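Local structure of cell division control protein 4 (Saccharomyces cerevisiae, 3V7D) at residues 58-63 / 93-98; 118-123 / 137-142; 131-136 / 148-153; 349-354 / 365-370. The protein recognises phosphorylated target proteins, such as the CDK inhibitor SIC1, as the substrate-binding subunit of an SCF E3 ubiquitin ligase, using an F-box and a WD40 propeller. The protein carries 1 engineered substitution. All blocks are in the same frame, centred on the assembly; numbering follows the deposited sequence.

Contact 1: residues 58-63 / 93-98; sequences KLLISE and LSFLEN
F95 reaches from helix 87-106 to the C-terminal end of helix 53-62, meeting L59, L60 and E63 in the helical part of the chain, which holds the F-box and precedes the WD40 propeller. The axes of the two short helical segments pass 10.0 Å apart at their closest and are inclined by 30°, and the phenyl group makes the largest part of the contact. With its CG anti to the backbone N (chi1 179°), F95 points its ring at helix 53-62. The apolar contacts come from three neighbours. L59 CB touches F95 CE1 at 3.6 Å, and E63 CG meets the same ring carbon from near the ring plane at 3.7 Å. L60 and F95 lie alongside, pointing opposite ways, with L60 CD2 against F95 CB at 4.0 Å; L60 CD2 also comes to 4.1 Å from S94 OG. F32 stacks edge-to-face on F95, and L59 rests on I35, extending this apolar layer into helix 32-39. The polar part centres on L59 O at the helix end. It accepts from E63 N and from S62 OG, 2.9 Å away, both donors coming from the same face of its plane. Beyond the contact, the E63 carboxylate makes a salt bridge with R420 and E63 O accepts from N404, tying this helix end to the propeller. The edge of the phenyl ring also reaches the L59 carbonyl: F95 CE1 lies 3.4 Å from L59 O, near the ring plane.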
# COMPACT_ATOMS: atom_id res chain seq x y z
N LYS B 58 9.42 8.30 6.17
CA LYS B 58 8.36 9.28 5.94
C LYS B 58 8.02 9.45 4.46
O LYS B 58 6.85 9.51 4.09
CB LYS B 58 8.74 10.64 6.55
CG LYS B 58 8.64 10.71 8.07
CD LYS B 58 9.22 12.02 8.58
CE LYS B 58 8.83 12.30 10.02
NZ LYS B 58 9.35 11.28 10.97
N LEU B 59 9.05 9.55 3.62
CA LEU B 59 8.84 9.71 2.18
C LEU B 59 8.13 8.49 1.58
O LEU B 59 7.19 8.64 0.80
CB LEU B 59 10.17 9.96 1.46
CG LEU B 59 10.74 11.37 1.60
CD1 LEU B 59 12.14 11.46 1.01
CD2 LEU B 59 9.82 12.38 0.93
N LEU B 60 8.59 7.30 1.96
CA LEU B 60 7.97 6.05 1.51
C LEU B 60 6.50 5.98 1.93
O LEU B 60 5.64 5.58 1.14
CB LEU B 60 8.74 4.84 2.05
CG LEU B 60 10.04 4.49 1.32
CD1 LEU B 60 10.94 3.63 2.20
CD2 LEU B 60 9.74 3.78 0.01
N ILE B 61 6.22 6.37 3.17
CA ILE B 61 4.85 6.39 3.66
C ILE B 61 4.02 7.46 2.95
O ILE B 61 2.87 7.23 2.59
CB ILE B 61 4.80 6.61 5.18
CG1 ILE B 61 5.37 5.39 5.90
CG2 ILE B 61 3.37 6.88 5.65
CD1 ILE B 61 5.48 5.58 7.41
N SER B 62 4.62 8.63 2.72
CA SER B 62 3.87 9.75 2.15
C SER B 62 3.48 9.51 0.69
O SER B 62 2.52 10.10 0.21
CB SER B 62 4.66 11.07 2.28
OG SER B 62 5.82 11.06 1.47
N GLU B 63 4.22 8.65 0.00
CA GLU B 63 3.90 8.31 -1.38
C GLU B 63 3.10 7.01 -1.48
O GLU B 63 2.90 6.48 -2.57
CB GLU B 63 5.18 8.20 -2.21
CG GLU B 63 5.94 9.51 -2.37
CD GLU B 63 5.22 10.52 -3.24
OE1 GLU B 63 4.47 10.10 -4.14
OE2 GLU B 63 5.40 11.74 -3.02
N LEU B 93 17.19 3.84 -1.80
CA LEU B 93 17.16 3.14 -3.09
C LEU B 93 15.77 2.62 -3.43
O LEU B 93 15.33 2.68 -4.58
CB LEU B 93 18.19 2.00 -3.13
CG LEU B 93 19.68 2.39 -3.10
CD1 LEU B 93 20.52 1.29 -3.74
CD2 LEU B 93 19.95 3.74 -3.77
N SER B 94 15.08 2.09 -2.42
CA SER B 94 13.71 1.63 -2.60
C SER B 94 12.83 2.80 -3.02
O SER B 94 12.00 2.66 -3.93
CB SER B 94 13.18 1.03 -1.29
OG SER B 94 11.84 0.59 -1.44
N PHE B 95 13.02 3.95 -2.38
CA PHE B 95 12.17 5.09 -2.68
C PHE B 95 12.37 5.58 -4.10
O PHE B 95 11.40 5.87 -4.81
CB PHE B 95 12.40 6.24 -1.70
CG PHE B 95 11.54 7.43 -2.00
CD1 PHE B 95 10.26 7.53 -1.48
CD2 PHE B 95 12.00 8.44 -2.84
CE1 PHE B 95 9.46 8.61 -1.78
CE2 PHE B 95 11.21 9.52 -3.14
CZ PHE B 95 9.94 9.61 -2.61
N LEU B 96 13.63 5.69 -4.51
CA LEU B 96 13.96 6.20 -5.83
C LEU B 96 13.42 5.29 -6.93
O LEU B 96 12.89 5.77 -7.93
CB LEU B 96 15.48 6.37 -5.98
CG LEU B 96 16.07 7.53 -5.17
CD1 LEU B 96 17.59 7.56 -5.29
CD2 LEU B 96 15.47 8.86 -5.62
N GLU B 97 13.55 3.98 -6.72
CA GLU B 97 13.00 3.02 -7.67
C GLU B 97 11.48 3.14 -7.75
O GLU B 97 10.90 3.18 -8.84
CB GLU B 97 13.42 1.59 -7.31
CG GLU B 97 12.78 0.53 -8.19
CD GLU B 97 13.40 -0.85 -8.03
OE1 GLU B 97 13.89 -1.16 -6.93
OE2 GLU B 97 13.38 -1.62 -9.01
N ASN B 98 10.83 3.20 -6.60
CA ASN B 98 9.37 3.31 -6.56
C ASN B 98 8.84 4.61 -7.14
O ASN B 98 7.79 4.62 -7.78
CB ASN B 98 8.85 3.12 -5.13
CG ASN B 98 8.82 1.66 -4.72
OD1 ASN B 98 9.46 1.27 -3.74
ND2 ASN B 98 8.09 0.85 -5.47

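Contact 2: residues 118-123 / 137-142; sequences RGHMTS and TGADDK
D141 OD1 is gripped by two N-H groups, H120 ND1 at 2.9 Å and the backbone N of M143. This is the structural His-Asp pair of a WD40 blade, here in repeat WD 1, joining the loop before strand 125-131 to the end of strand 134-139. H120 ND1 meets OD1 on its syn side, with the ring and carboxylate planes 60° apart. The other oxygen, D141 OD2, accepts from M121 N at 3.1 Å, approached from above the carboxylate plane, so one aspartate holds both the imidazole and the backbone that follows it. At the far edge of the ring, H120 NE2 and T137 OG1 share a hydrogen bond of 2.9 Å. Bonds at both nitrogens fix the ring's rotation, and A139 lays CB over one face, 3.6 Å from the H120 ring centroid, as a CH-pi contact. With a leucine in place of H120, T137 OG1 would probably lose its partner and the D141 carboxylate, though still bonded to M121 N and M143, would be freer to turn. S456 OG pairs with H120 N and T122 O, linking the loop to the adjoining blade. Farther out, M121 CB packs at 3.8 Å from D141 OD2, and T122 turns its methyl to the aspartate stem, with CG2 3.9 Å from D141 CB.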
# COMPACT_ATOMS: atom_id res chain seq x y z
N ARG B 118 0.70 -16.60 -25.74
CA ARG B 118 -0.40 -17.55 -25.91
C ARG B 118 -1.07 -17.85 -24.58
O ARG B 118 -0.39 -18.05 -23.57
CB ARG B 118 0.13 -18.85 -26.52
CG ARG B 118 -0.92 -19.97 -26.58
CD ARG B 118 -0.34 -21.27 -27.15
NE ARG B 118 0.24 -21.07 -28.48
CZ ARG B 118 -0.44 -21.16 -29.62
NH1 ARG B 118 -1.74 -21.46 -29.60
NH2 ARG B 118 0.17 -20.96 -30.77
N GLY B 119 -2.40 -17.88 -24.59
CA GLY B 119 -3.17 -18.20 -23.40
C GLY B 119 -3.59 -19.66 -23.37
O GLY B 119 -2.80 -20.54 -23.68
N HIS B 120 -4.85 -19.90 -22.99
CA HIS B 120 -5.38 -21.26 -22.91
C HIS B 120 -6.07 -21.70 -24.20
O HIS B 120 -6.24 -20.90 -25.13
CB HIS B 120 -6.36 -21.39 -21.74
CG HIS B 120 -5.70 -21.34 -20.39
ND1 HIS B 120 -5.67 -22.42 -19.54
CD2 HIS B 120 -5.03 -20.34 -19.76
CE1 HIS B 120 -5.02 -22.09 -18.44
NE2 HIS B 120 -4.62 -20.84 -18.55
N MET B 121 -6.47 -22.96 -24.26
CA MET B 121 -7.19 -23.48 -25.41
C MET B 121 -8.60 -22.91 -25.51
O MET B 121 -9.20 -22.89 -26.59
CB MET B 121 -7.23 -25.01 -25.39
CG MET B 121 -5.96 -25.66 -25.91
SD MET B 121 -5.93 -27.45 -25.73
CE MET B 121 -5.49 -27.61 -24.00
N THR B 122 -9.14 -22.44 -24.39
CA THR B 122 -10.42 -21.74 -24.40
C THR B 122 -10.17 -20.24 -24.32
O THR B 122 -9.12 -19.81 -23.85
CB THR B 122 -11.33 -22.18 -23.24
OG1 THR B 122 -10.66 -21.98 -21.99
CG2 THR B 122 -11.70 -23.65 -23.38
N SER B 123 -11.13 -19.45 -24.78
CA SER B 123 -10.95 -18.00 -24.85
C SER B 123 -11.20 -17.32 -23.51
O SER B 123 -10.82 -16.17 -23.32
CB SER B 123 -11.85 -17.40 -25.93
OG SER B 123 -13.22 -17.60 -25.63
N THR B 137 -2.34 -18.99 -14.46
CA THR B 137 -3.71 -18.87 -14.95
C THR B 137 -4.41 -20.22 -15.04
O THR B 137 -3.78 -21.24 -15.31
CB THR B 137 -3.76 -18.22 -16.34
OG1 THR B 137 -2.86 -18.91 -17.22
CG2 THR B 137 -3.37 -16.74 -16.27
N GLY B 138 -5.72 -20.20 -14.82
CA GLY B 138 -6.54 -21.39 -14.99
C GLY B 138 -7.68 -21.11 -15.95
O GLY B 138 -8.14 -19.97 -16.08
N ALA B 139 -8.14 -22.15 -16.64
CA ALA B 139 -9.29 -22.00 -17.53
C ALA B 139 -10.16 -23.25 -17.57
O ALA B 139 -9.90 -24.24 -16.88
CB ALA B 139 -8.83 -21.63 -18.93
N ASP B 140 -11.22 -23.19 -18.38
CA ASP B 140 -12.14 -24.31 -18.49
C ASP B 140 -11.58 -25.39 -19.41
O ASP B 140 -12.25 -26.38 -19.70
CB ASP B 140 -13.51 -23.84 -18.97
CG ASP B 140 -14.64 -24.63 -18.34
OD1 ASP B 140 -14.63 -24.79 -17.10
OD2 ASP B 140 -15.53 -25.10 -19.08
N ASP B 141 -10.35 -25.19 -19.88
CA ASP B 141 -9.66 -26.19 -20.69
C ASP B 141 -8.94 -27.20 -19.80
O ASP B 141 -8.10 -27.96 -20.28
CB ASP B 141 -8.68 -25.52 -21.67
CG ASP B 141 -7.50 -24.87 -20.96
OD1 ASP B 141 -7.58 -24.59 -19.75
OD2 ASP B 141 -6.47 -24.62 -21.64
N LYS B 142 -9.26 -27.18 -18.51
CA LYS B 142 -8.72 -28.11 -17.52
C LYS B 142 -7.22 -27.90 -17.23
O LYS B 142 -6.62 -28.68 -16.50
CB LYS B 142 -8.98 -29.57 -17.92
CG LYS B 142 -10.43 -29.89 -18.27
CD LYS B 142 -10.58 -31.33 -18.78
CE LYS B 142 -12.00 -31.61 -19.22
NZ LYS B 142 -12.18 -33.01 -19.72

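Contact 3: residues 131-136 / 148-153; sequences EDNYVI and DSINKK
N133 and I150 meet because each sets its first side-chain branch anti to the carbonyl carbon (chi1 -51° for N133 CG, -63° for I150 CG1). The extended isoleucine then brings CD1 over the flat of the amide, 3.5 Å from N133 CG and almost evenly spaced from its oxygen and nitrogen. Behind this exposed pair the backbones join: S149 N donates to N133 O at 3.0 Å in a nearly straight bond, from above the carbonyl plane. Y134 and D148 form the neighbouring antiparallel non-hydrogen-bonded pair. Deeper in, V135 CG2 touches S149 CB at 3.8 Å, and F130 packs on both residues. The segments belong to the WD 1 blade: a type I' turn from E131 to Y134 leads into strand 134-139, while strand 144-148 ends at D148, the aspartate position of the Trp-Asp signature that names the repeat, here preceded by Y147. D148 organises the next turn. Its OD1 accepts from I150 N at 2.8 Å, an Asx turn, and from N151 N at 3.1 Å, while D148 OD2 takes N151 ND2 at 2.9 Å. Replacing D148 by an alanine would probably leave these three N-H groups without their acceptor and let the turn carrying I150 shift away from N133. D148 pairs with both K152 and K153 in a G1 beta bulge, and K152 NZ donates in the carbonyl plane to S149 O at 3.2 Å.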
# COMPACT_ATOMS: atom_id res chain seq x y z
N GLU B 131 2.33 -13.79 -8.26
CA GLU B 131 3.19 -13.73 -7.08
C GLU B 131 4.56 -14.29 -7.45
O GLU B 131 4.67 -15.13 -8.34
CB GLU B 131 2.63 -14.58 -5.93
CG GLU B 131 1.16 -14.35 -5.56
CD GLU B 131 0.93 -13.01 -4.87
OE1 GLU B 131 -0.23 -12.54 -4.89
OE2 GLU B 131 1.89 -12.44 -4.32
N ASP B 132 5.59 -13.82 -6.75
CA ASP B 132 6.90 -14.47 -6.78
C ASP B 132 7.48 -14.63 -8.18
O ASP B 132 8.08 -15.67 -8.48
CB ASP B 132 6.80 -15.86 -6.15
CG ASP B 132 7.63 -16.00 -4.90
OD1 ASP B 132 8.61 -15.25 -4.75
OD2 ASP B 132 7.31 -16.89 -4.08
N ASN B 133 7.28 -13.63 -9.03
CA ASN B 133 7.75 -13.67 -10.41
C ASN B 133 7.08 -14.75 -11.26
O ASN B 133 7.54 -15.08 -12.35
CB ASN B 133 9.28 -13.79 -10.45
CG ASN B 133 9.96 -12.74 -9.60
OD1 ASN B 133 9.67 -11.55 -9.71
ND2 ASN B 133 10.86 -13.19 -8.72
N TYR B 134 5.98 -15.30 -10.74
CA TYR B 134 5.15 -16.22 -11.51
C TYR B 134 3.84 -15.57 -11.87
O TYR B 134 3.24 -14.85 -11.07
CB TYR B 134 4.83 -17.48 -10.71
CG TYR B 134 5.99 -18.41 -10.44
CD1 TYR B 134 6.73 -18.95 -11.48
CD2 TYR B 134 6.31 -18.79 -9.14
CE1 TYR B 134 7.78 -19.81 -11.24
CE2 TYR B 134 7.36 -19.65 -8.89
CZ TYR B 134 8.09 -20.16 -9.94
OH TYR B 134 9.13 -21.03 -9.68
N VAL B 135 3.38 -15.82 -13.09
CA VAL B 135 2.00 -15.54 -13.45
C VAL B 135 1.35 -16.88 -13.70
O VAL B 135 1.87 -17.70 -14.46
CB VAL B 135 1.86 -14.65 -14.70
CG1 VAL B 135 0.39 -14.28 -14.91
CG2 VAL B 135 2.71 -13.40 -14.56
N ILE B 136 0.22 -17.12 -13.03
CA ILE B 136 -0.42 -18.42 -13.09
C ILE B 136 -1.89 -18.26 -13.44
O ILE B 136 -2.61 -17.48 -12.81
CB ILE B 136 -0.29 -19.16 -11.74
CG1 ILE B 136 1.18 -19.17 -11.29
CG2 ILE B 136 -0.82 -20.58 -11.85
CD1 ILE B 136 1.37 -19.56 -9.85
N ASP B 148 6.76 -16.86 -16.45
CA ASP B 148 7.83 -16.11 -15.81
C ASP B 148 7.59 -14.64 -16.11
O ASP B 148 7.61 -14.23 -17.27
CB ASP B 148 9.16 -16.57 -16.42
CG ASP B 148 10.38 -15.88 -15.81
OD1 ASP B 148 10.25 -14.77 -15.25
OD2 ASP B 148 11.48 -16.45 -15.92
N SER B 149 7.36 -13.83 -15.08
CA SER B 149 7.06 -12.41 -15.30
C SER B 149 8.31 -11.55 -15.48
O SER B 149 8.23 -10.42 -15.96
CB SER B 149 6.18 -11.84 -14.18
OG SER B 149 6.76 -12.06 -12.91
N ILE B 150 9.47 -12.10 -15.10
CA ILE B 150 10.73 -11.38 -15.27
C ILE B 150 11.19 -11.44 -16.73
O ILE B 150 11.42 -10.41 -17.36
CB ILE B 150 11.84 -11.95 -14.36
CG1 ILE B 150 11.46 -11.78 -12.88
CG2 ILE B 150 13.18 -11.27 -14.65
CD1 ILE B 150 12.48 -12.36 -11.93
N ASN B 151 11.32 -12.65 -17.26
CA ASN B 151 11.70 -12.83 -18.65
C ASN B 151 10.51 -12.73 -19.60
O ASN B 151 10.69 -12.68 -20.82
CB ASN B 151 12.46 -14.14 -18.85
CG ASN B 151 13.76 -14.20 -18.06
OD1 ASN B 151 14.73 -13.51 -18.39
ND2 ASN B 151 13.79 -15.02 -17.01
N LYS B 152 9.31 -12.69 -19.04
CA LYS B 152 8.07 -12.54 -19.81
C LYS B 152 7.91 -13.63 -20.87
O LYS B 152 7.84 -13.37 -22.07
CB LYS B 152 7.98 -11.13 -20.41
CG LYS B 152 7.96 -10.06 -19.33
CD LYS B 152 8.33 -8.69 -19.87
CE LYS B 152 8.29 -7.65 -18.75
NZ LYS B 152 9.25 -7.96 -17.66
N LYS B 153 7.85 -14.87 -20.39
CA LYS B 153 7.74 -16.05 -21.24
C LYS B 153 6.90 -17.12 -20.56
O LYS B 153 6.73 -17.12 -19.34
CB LYS B 153 9.13 -16.62 -21.52
CG LYS B 153 10.05 -15.73 -22.34
CD LYS B 153 11.46 -16.33 -22.43
CE LYS B 153 12.35 -15.55 -23.39
NZ LYS B 153 11.84 -15.59 -24.79

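Contact 4: residues 349-354 / 365-370; sequences QGHTAL and LVSAAA
The histidine-serine-tryptophan hydrogen-bond chain of repeat WD 6 runs through this contact, with H351 in the loop before strand 355-360 and S367 on strand 364-369. H351 NE2 and S367 OG lie 2.7 Å apart in a nearly straight hydrogen bond at the imidazole edge, and S367 OG also binds W377 NE1. S367 OG sits between its own backbone N and carbonyl carbon (chi1 60°), which turns it to the ring. The other ring nitrogen, H351 ND1, bonds to S373 OG, so the buried imidazole is held at both ends. A369 comes to it obliquely, with CB 3.3 Å from H351 ND1. Farther along, the loop meets the strand through its backbone: A370 N donates to L354 O at 2.9 Å, in the carbonyl plane, and A369 CA makes a C-H...O contact of 3.2 Å to the same L354 O. The small A369 and A370 probably leave room for the backbones to come this close; A370 CB lies 4.1 Å from L354 CB and 4.2 Å from A353 CB. L354 and A370 also pack on a polar side chain of the bound peptide, placing this end of the blade beside it. Such a buried His-Ser/Thr-Trp chain is typical of WD40 propeller blades.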
# COMPACT_ATOMS: atom_id res chain seq x y z
N GLN B 349 -24.43 2.16 -0.26
CA GLN B 349 -25.27 2.13 -1.44
C GLN B 349 -24.68 3.03 -2.52
O GLN B 349 -24.95 4.23 -2.54
CB GLN B 349 -26.69 2.57 -1.09
CG GLN B 349 -27.70 2.38 -2.21
CD GLN B 349 -27.90 0.93 -2.57
OE1 GLN B 349 -28.51 0.16 -1.82
NE2 GLN B 349 -27.37 0.53 -3.73
N GLY B 350 -23.87 2.47 -3.41
CA GLY B 350 -23.24 3.24 -4.46
C GLY B 350 -23.23 2.54 -5.81
O GLY B 350 -22.49 2.92 -6.72
N HIS B 351 -24.06 1.51 -5.93
CA HIS B 351 -24.19 0.75 -7.16
C HIS B 351 -25.66 0.44 -7.40
O HIS B 351 -26.42 0.31 -6.45
CB HIS B 351 -23.42 -0.57 -7.07
CG HIS B 351 -21.95 -0.41 -6.80
ND1 HIS B 351 -21.05 -0.02 -7.77
CD2 HIS B 351 -21.23 -0.59 -5.67
CE1 HIS B 351 -19.84 0.03 -7.25
NE2 HIS B 351 -19.92 -0.31 -5.98
N THR B 352 -26.05 0.33 -8.66
CA THR B 352 -27.43 0.00 -9.00
C THR B 352 -27.51 -1.36 -9.68
O THR B 352 -28.50 -1.68 -10.34
CB THR B 352 -28.06 1.07 -9.91
OG1 THR B 352 -27.43 1.04 -11.20
CG2 THR B 352 -27.91 2.46 -9.30
N ALA B 353 -26.47 -2.17 -9.50
CA ALA B 353 -26.45 -3.51 -10.07
C ALA B 353 -25.70 -4.46 -9.16
O ALA B 353 -25.20 -4.05 -8.10
CB ALA B 353 -25.81 -3.47 -11.45
N LEU B 354 -25.61 -5.72 -9.56
CA LEU B 354 -24.85 -6.74 -8.84
C LEU B 354 -23.45 -6.25 -8.49
O LEU B 354 -22.68 -5.87 -9.37
CB LEU B 354 -24.75 -8.00 -9.72
CG LEU B 354 -24.29 -9.34 -9.14
CD1 LEU B 354 -24.69 -10.46 -10.09
CD2 LEU B 354 -22.80 -9.40 -8.89
N LEU B 365 -11.25 0.89 0.31
CA LEU B 365 -12.08 -0.25 -0.05
C LEU B 365 -12.61 0.07 -1.44
O LEU B 365 -13.13 1.16 -1.66
CB LEU B 365 -13.25 -0.44 0.91
CG LEU B 365 -14.29 -1.49 0.50
CD1 LEU B 365 -13.70 -2.90 0.47
CD2 LEU B 365 -15.53 -1.44 1.39
N VAL B 366 -12.44 -0.85 -2.38
CA VAL B 366 -12.90 -0.60 -3.75
C VAL B 366 -13.89 -1.66 -4.21
O VAL B 366 -13.69 -2.85 -3.99
CB VAL B 366 -11.72 -0.53 -4.74
CG1 VAL B 366 -12.19 -0.03 -6.10
CG2 VAL B 366 -10.62 0.38 -4.20
N SER B 367 -14.97 -1.20 -4.84
CA SER B 367 -16.03 -2.10 -5.29
C SER B 367 -16.41 -1.82 -6.74
O SER B 367 -16.36 -0.67 -7.20
CB SER B 367 -17.26 -1.95 -4.40
OG SER B 367 -17.74 -0.62 -4.44
N ALA B 368 -16.79 -2.87 -7.45
CA ALA B 368 -17.12 -2.77 -8.86
C ALA B 368 -18.37 -3.58 -9.16
O ALA B 368 -18.56 -4.67 -8.60
CB ALA B 368 -15.95 -3.26 -9.71
N ALA B 369 -19.23 -3.06 -10.03
CA ALA B 369 -20.55 -3.63 -10.23
C ALA B 369 -20.83 -3.97 -11.70
O ALA B 369 -20.08 -3.56 -12.58
CB ALA B 369 -21.63 -2.69 -9.69
N ALA B 370 -21.91 -4.70 -11.93
CA ALA B 370 -22.25 -5.20 -13.27
C ALA B 370 -22.81 -4.13 -14.21
O ALA B 370 -23.14 -4.42 -15.36
CB ALA B 370 -23.23 -6.37 -13.17

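In the fold
Contact 1 is buried helix packing around one phenyl ring; the other three lie in the propeller. Contacts 2 and 3 share strand 134-139 of one blade and sit at its two ends, centres 17 Å apart. Contact 3 is the end nearer the helices, its nearest atoms about 11 Å from contact 1, and combines an aspartate-held Asx turn with an exposed side-chain pair. Contacts 2 and 4 are equivalent places in blades WD 1 and WD 6: both bond a loop histidine to a strand hydroxyl, but the other imidazole nitrogen finds an aspartate in contact 2 and a serine in contact 4. Contact 4 is the more buried of these and lies against the bound peptide.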